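Local coordinates for centrosomal protein of 104 kDa (Homo sapiens, PDB 5LPI) that is required for ciliogenesis and for structural integrity at the ciliary tip, and is represented here by its zinc-finger array, at residues E81-P84 with R85-H89; Q47-I51 with S52-E56; A95-E98 with K99-N102. One frame throughout, in Å; residues are numbered along the deposited sequence.

Interaction 1: E81-P84 with R85-H89; sequences EELP and RHIKH. With ZN (zinc ion), chain E.
The first turns of helix 83-89, which supplies the one histidine of the third zinc site of the array, are closed by bonds between Glu82 and His86, Leu83 and Ile87, and Pro84 and Lys88. Each is a main-chain bond from an N-H to the carbonyl four residues earlier, and that from His86 N to Glu82 O is 2.7 Å long and nearly straight at 166°. One step earlier a water replaces the direct bond: it donates to Glu81 O at 2.6 Å and accepts from Arg85 N at 2.9 Å. Pro84, lacking an N-H, suits this opening turn. Along one side of the helix Leu83 presents CG to the CD1 tip of Ile87 at 3.7 Å, and its CD1 lies alongside CG1 and CD1 of the same residue. The imidazole of His86 swings out with CG opposite the backbone N (chi1 178°), and NE2 binds zinc at 2.1 Å; Cys71, Cys74 and Cys92 complete the site. Leu83 and His86 both rest on Val78 of strand 77-79. CG of Arg85 sits 3.8 Å above one face of the His89 ring, displaced toward its rim. With NE2 committed to the metal, ND1 is probably the protonated nitrogen of His86, while the bond from its backbone N to Glu82 O fixes the main chain from which this ligand projects.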
# COMPACT_ATOMS: atom_id res chain seq x y z
N GLU A 81 18.74 5.69 10.69
CA GLU A 81 20.14 6.06 10.53
C GLU A 81 20.40 6.80 9.22
O GLU A 81 21.30 7.64 9.16
CB GLU A 81 21.05 4.82 10.62
CG GLU A 81 20.77 3.74 9.57
CD GLU A 81 19.76 2.72 10.05
OE1 GLU A 81 18.84 3.10 10.80
OE2 GLU A 81 19.89 1.53 9.69
N GLU A 82 19.64 6.49 8.17
CA GLU A 82 19.83 7.10 6.86
C GLU A 82 19.06 8.39 6.69
O GLU A 82 19.28 9.10 5.69
CB GLU A 82 19.44 6.12 5.75
CG GLU A 82 20.19 4.79 5.79
CD GLU A 82 19.66 3.78 4.78
OE1 GLU A 82 18.42 3.68 4.62
OE2 GLU A 82 20.47 3.07 4.15
N LEU A 83 18.18 8.73 7.63
CA LEU A 83 17.31 9.89 7.46
C LEU A 83 18.06 11.21 7.39
O LEU A 83 17.68 12.05 6.55
CB LEU A 83 16.26 9.90 8.59
CG LEU A 83 15.12 10.92 8.51
CD1 LEU A 83 14.43 10.91 7.14
CD2 LEU A 83 14.09 10.64 9.62
N PRO A 84 19.09 11.49 8.20
CA PRO A 84 19.84 12.74 7.99
C PRO A 84 20.43 12.87 6.58
O PRO A 84 20.23 13.90 5.93
CB PRO A 84 20.92 12.69 9.08
CG PRO A 84 20.27 11.91 10.19
CD PRO A 84 19.50 10.83 9.46
N ARG A 85 21.12 11.84 6.10
CA ARG A 85 21.62 11.85 4.72
C ARG A 85 20.48 11.96 3.71
O ARG A 85 20.57 12.73 2.74
CB ARG A 85 22.46 10.59 4.47
CG ARG A 85 22.86 10.35 3.03
CD ARG A 85 23.69 9.06 2.88
NE ARG A 85 25.10 9.28 3.21
CZ ARG A 85 26.08 8.40 2.99
NH1 ARG A 85 25.81 7.22 2.44
NH2 ARG A 85 27.33 8.69 3.32
N HIS A 86 19.40 11.20 3.92
CA HIS A 86 18.22 11.33 3.05
C HIS A 86 17.75 12.78 3.00
O HIS A 86 17.53 13.34 1.92
CB HIS A 86 17.09 10.42 3.55
CG HIS A 86 15.82 10.52 2.74
ND1 HIS A 86 15.47 9.58 1.80
CD2 HIS A 86 14.83 11.45 2.74
CE1 HIS A 86 14.32 9.92 1.24
NE2 HIS A 86 13.92 11.06 1.79
N ILE A 87 17.63 13.41 4.17
CA ILE A 87 17.17 14.79 4.24
C ILE A 87 18.17 15.73 3.59
O ILE A 87 17.79 16.65 2.86
CB ILE A 87 16.90 15.16 5.71
CG1 ILE A 87 15.59 14.53 6.19
CG2 ILE A 87 16.90 16.67 5.92
CD1 ILE A 87 15.43 14.52 7.68
N LYS A 88 19.47 15.50 3.83
CA LYS A 88 20.49 16.36 3.25
C LYS A 88 20.52 16.26 1.73
O LYS A 88 20.66 17.28 1.04
CB LYS A 88 21.86 16.02 3.85
CG LYS A 88 22.18 16.76 5.15
CD LYS A 88 22.33 18.27 4.92
CE LYS A 88 22.95 18.99 6.12
NZ LYS A 88 21.95 19.52 7.10
N HIS A 89 20.35 15.05 1.19
CA HIS A 89 20.45 14.87 -0.26
C HIS A 89 19.28 15.49 -1.02
O HIS A 89 19.43 15.81 -2.20
CB HIS A 89 20.57 13.39 -0.60
CG HIS A 89 21.97 12.87 -0.46
ND1 HIS A 89 22.45 11.84 -1.24
CD2 HIS A 89 22.98 13.23 0.35
CE1 HIS A 89 23.71 11.59 -0.90
NE2 HIS A 89 24.05 12.42 0.06
ZN ZN E . 12.26 12.27 1.65
O HOH W 1 22.03 9.52 7.57

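Interaction 2: Q47-I51 with S52-E56; sequences QVVEI and SSLTE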
# COMPACT_ATOMS: atom_id res chain seq x y z
N GLN A 47 4.57 -9.28 7.74
CA GLN A 47 3.12 -9.20 7.72
C GLN A 47 2.65 -8.69 6.36
O GLN A 47 3.36 -7.95 5.69
CB GLN A 47 2.61 -8.26 8.80
CG GLN A 47 2.95 -8.70 10.20
CD GLN A 47 2.00 -9.74 10.72
OE1 GLN A 47 2.35 -10.91 10.84
NE2 GLN A 47 0.76 -9.33 11.01
N VAL A 48 1.42 -9.07 5.98
CA VAL A 48 0.77 -8.50 4.79
C VAL A 48 0.17 -7.15 5.17
O VAL A 48 -0.52 -7.03 6.19
CB VAL A 48 -0.31 -9.44 4.24
CG1 VAL A 48 -0.94 -8.83 2.96
CG2 VAL A 48 0.28 -10.79 3.92
N VAL A 49 0.41 -6.13 4.34
CA VAL A 49 -0.14 -4.80 4.58
C VAL A 49 -0.69 -4.23 3.27
O VAL A 49 -0.25 -4.59 2.18
CB VAL A 49 0.90 -3.83 5.19
CG1 VAL A 49 1.53 -4.41 6.45
CG2 VAL A 49 1.96 -3.49 4.18
N GLU A 50 -1.68 -3.35 3.40
CA GLU A 50 -2.16 -2.60 2.25
C GLU A 50 -1.05 -1.68 1.75
O GLU A 50 -0.42 -0.98 2.54
CB GLU A 50 -3.39 -1.79 2.62
CG GLU A 50 -4.63 -2.62 2.89
CD GLU A 50 -5.83 -1.76 3.29
OE1 GLU A 50 -6.32 -1.90 4.43
OE2 GLU A 50 -6.28 -0.96 2.46
N ILE A 51 -0.82 -1.68 0.44
CA ILE A 51 0.17 -0.77 -0.12
C ILE A 51 -0.21 0.68 0.19
O ILE A 51 0.65 1.50 0.54
CB ILE A 51 0.34 -1.01 -1.63
CG1 ILE A 51 0.93 -2.41 -1.87
CG2 ILE A 51 1.24 0.07 -2.27
CD1 ILE A 51 0.85 -2.86 -3.30
N SER A 52 -1.50 1.00 0.13
CA SER A 52 -1.92 2.37 0.39
C SER A 52 -1.77 2.76 1.85
O SER A 52 -1.91 3.94 2.18
CB SER A 52 -3.37 2.58 -0.07
OG SER A 52 -4.28 1.78 0.68
N SER A 53 -1.44 1.80 2.72
CA SER A 53 -1.23 2.02 4.14
C SER A 53 0.20 1.72 4.57
O SER A 53 0.48 1.66 5.78
CB SER A 53 -2.20 1.16 4.95
OG SER A 53 -3.54 1.60 4.79
N LEU A 54 1.11 1.52 3.61
CA LEU A 54 2.42 0.96 3.94
C LEU A 54 3.26 1.95 4.74
O LEU A 54 3.90 1.57 5.73
CB LEU A 54 3.16 0.53 2.67
CG LEU A 54 4.59 0.04 2.84
CD1 LEU A 54 4.69 -1.20 3.73
CD2 LEU A 54 5.25 -0.23 1.49
N THR A 55 3.29 3.22 4.34
CA THR A 55 4.06 4.19 5.11
C THR A 55 3.54 4.28 6.54
O THR A 55 4.32 4.22 7.50
CB THR A 55 4.02 5.55 4.41
OG1 THR A 55 4.62 5.41 3.11
CG2 THR A 55 4.81 6.59 5.22
N GLU A 56 2.22 4.39 6.70
CA GLU A 56 1.64 4.44 8.04
C GLU A 56 1.95 3.17 8.83
O GLU A 56 2.20 3.24 10.04
CB GLU A 56 0.13 4.66 7.95
CG GLU A 56 -0.55 4.64 9.31
CD GLU A 56 -2.03 4.98 9.24
OE1 GLU A 56 -2.38 6.00 8.62
OE2 GLU A 56 -2.84 4.22 9.81
O HOH W 2 1.45 4.08 2.04
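The carbonyl groups of Glu50 and Ile51 are each approached from above their plane by a backbone N-H: Ser53 N stands over that of Glu50, 66° out of the plane, and Leu54 N is placed almost identically over that of Ile51. The bonds measure 3.0 Å from Ser53 N to Glu50 O and 3.1 Å from Leu54 N to Ile51 O, and close two overlapping three-residue steps, a short 3-10 turn that runs into helix 54-60. A water donates to Ile51 O and accepts from Thr55 N, each at 3.1 Å, carrying the hydrogen bonding on into the helix. The carboxylate of Glu50 comes near Ser52 with OE2 3.8 Å from OG, while CB of Glu50 lies against CB of Ser53. Inside the bend, CG2 of Val49 meets CD1 of Leu54 at 3.6 Å, methyl to methyl; in Val49 this branch lies between the backbone N and the carbonyl carbon (chi1 -54° for CG1). Val49 also touches residues of the second zinc site, its side chain about 5 Å from the metal, and Ile51 reaches across to Pro105, Leu106 and Leu122. A tight link from the second hairpin strand, 48-50, into the histidine-bearing helix 54-60 is characteristic of a beta-beta-alpha zinc finger.

Interaction 3: A95-E98 with K99-N102; sequences AKPE and KLAN
Leu100 sets its CG beside its own backbone N (chi1 -85°) and turns at chi2 to 44°, and the two rotations lay its CD2 methyl against the ring of Pro97. CD2 of Leu100 lies 3.8 Å from CG of Pro97 and slightly farther from its CD; the methyl rests against the CG-CD side of the pyrrolidine. The backbone beneath is a type I turn with Glu98 and Lys99 at its corners. Leu100 N donates to Pro97 O over 2.7 Å, arriving from above the carbonyl plane, 53° out of it. A second, weak bond joins Ala101 N to Pro97 O at 3.1 Å. Beyond the turn the chain doubles back far enough for CB of Lys96 to face CB of Ala101 at 4.2 Å. Ala95 is tied by backbone bonding to Arg73, and Asn102 bonds through ND2 to Gly114 O and packs on Trp118, so the two ends of the bend meet different fingers. Because Pro97 O accepts both Leu100 N and, weakly, Ala101 N, one carbonyl closes the turn, with a small apolar contact at the surface beside it.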
# COMPACT_ATOMS: atom_id res chain seq x y z
N ALA A 95 6.01 15.48 -1.09
CA ALA A 95 4.64 15.03 -0.90
C ALA A 95 3.68 16.21 -1.00
O ALA A 95 4.06 17.38 -0.91
CB ALA A 95 4.49 14.34 0.45
N LYS A 96 2.41 15.88 -1.19
CA LYS A 96 1.32 16.84 -1.28
C LYS A 96 0.25 16.46 -0.27
O LYS A 96 0.19 15.32 0.18
CB LYS A 96 0.74 16.85 -2.71
CG LYS A 96 1.79 17.16 -3.75
CD LYS A 96 1.24 17.01 -5.15
CE LYS A 96 2.00 17.90 -6.13
NZ LYS A 96 2.30 17.22 -7.41
N PRO A 97 -0.61 17.41 0.12
CA PRO A 97 -1.67 17.10 1.08
C PRO A 97 -2.47 15.86 0.67
O PRO A 97 -2.80 15.67 -0.50
CB PRO A 97 -2.54 18.36 1.07
CG PRO A 97 -1.60 19.46 0.68
CD PRO A 97 -0.60 18.84 -0.26
N GLU A 98 -2.79 15.02 1.66
CA GLU A 98 -3.46 13.76 1.38
C GLU A 98 -4.79 13.96 0.66
O GLU A 98 -5.18 13.13 -0.16
CB GLU A 98 -3.67 12.97 2.68
CG GLU A 98 -4.28 11.60 2.47
CD GLU A 98 -4.04 10.67 3.64
OE1 GLU A 98 -3.43 11.10 4.63
OE2 GLU A 98 -4.47 9.50 3.55
N LYS A 99 -5.48 15.07 0.95
CA LYS A 99 -6.72 15.36 0.24
C LYS A 99 -6.48 15.72 -1.22
O LYS A 99 -7.40 15.62 -2.03
CB LYS A 99 -7.48 16.49 0.94
CG LYS A 99 -7.80 16.21 2.40
CD LYS A 99 -8.73 17.26 2.98
CE LYS A 99 -9.07 16.96 4.44
NZ LYS A 99 -9.96 18.00 5.03
N LEU A 100 -5.28 16.14 -1.56
CA LEU A 100 -5.00 16.52 -2.94
C LEU A 100 -4.43 15.37 -3.76
O LEU A 100 -4.61 15.36 -4.98
CB LEU A 100 -4.03 17.70 -2.97
CG LEU A 100 -4.61 19.11 -2.85
CD1 LEU A 100 -5.66 19.19 -1.75
CD2 LEU A 100 -3.49 20.15 -2.60
N ALA A 101 -3.78 14.39 -3.12
CA ALA A 101 -3.09 13.36 -3.89
C ALA A 101 -2.85 12.09 -3.07
O ALA A 101 -2.51 12.15 -1.89
CB ALA A 101 -1.75 13.89 -4.42
N ASN A 102 -3.03 10.95 -3.73
CA ASN A 102 -2.43 9.70 -3.28
C ASN A 102 -0.92 9.72 -3.52
O ASN A 102 -0.43 10.29 -4.50
CB ASN A 102 -3.00 8.51 -4.03
CG ASN A 102 -4.41 8.22 -3.69
OD1 ASN A 102 -4.88 8.59 -2.61
ND2 ASN A 102 -5.12 7.55 -4.60
O HOH W 3 -0.65 12.72 -0.43

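In the fold
The three contacts follow one another along the array and do not touch. Interaction 2 belongs to the second finger, whose helix carries His57 of the site with Cys42, Cys45 and Cys62; interaction 1 forms the equivalent helix of the third finger and is the one that holds a zinc ligand. Their centres lie about 23 Å apart. Interaction 3 bends the connection from Cys92 of the third site to Cys104 of the fourth, and its Ala101 side chain is about 12 Å from a zinc ion. The fourth finger lies back against the second, consistent with this bend: interactions 2 and 3 approach to about 6 Å between nearest atoms, against about 10 Å for interactions 1 and 3.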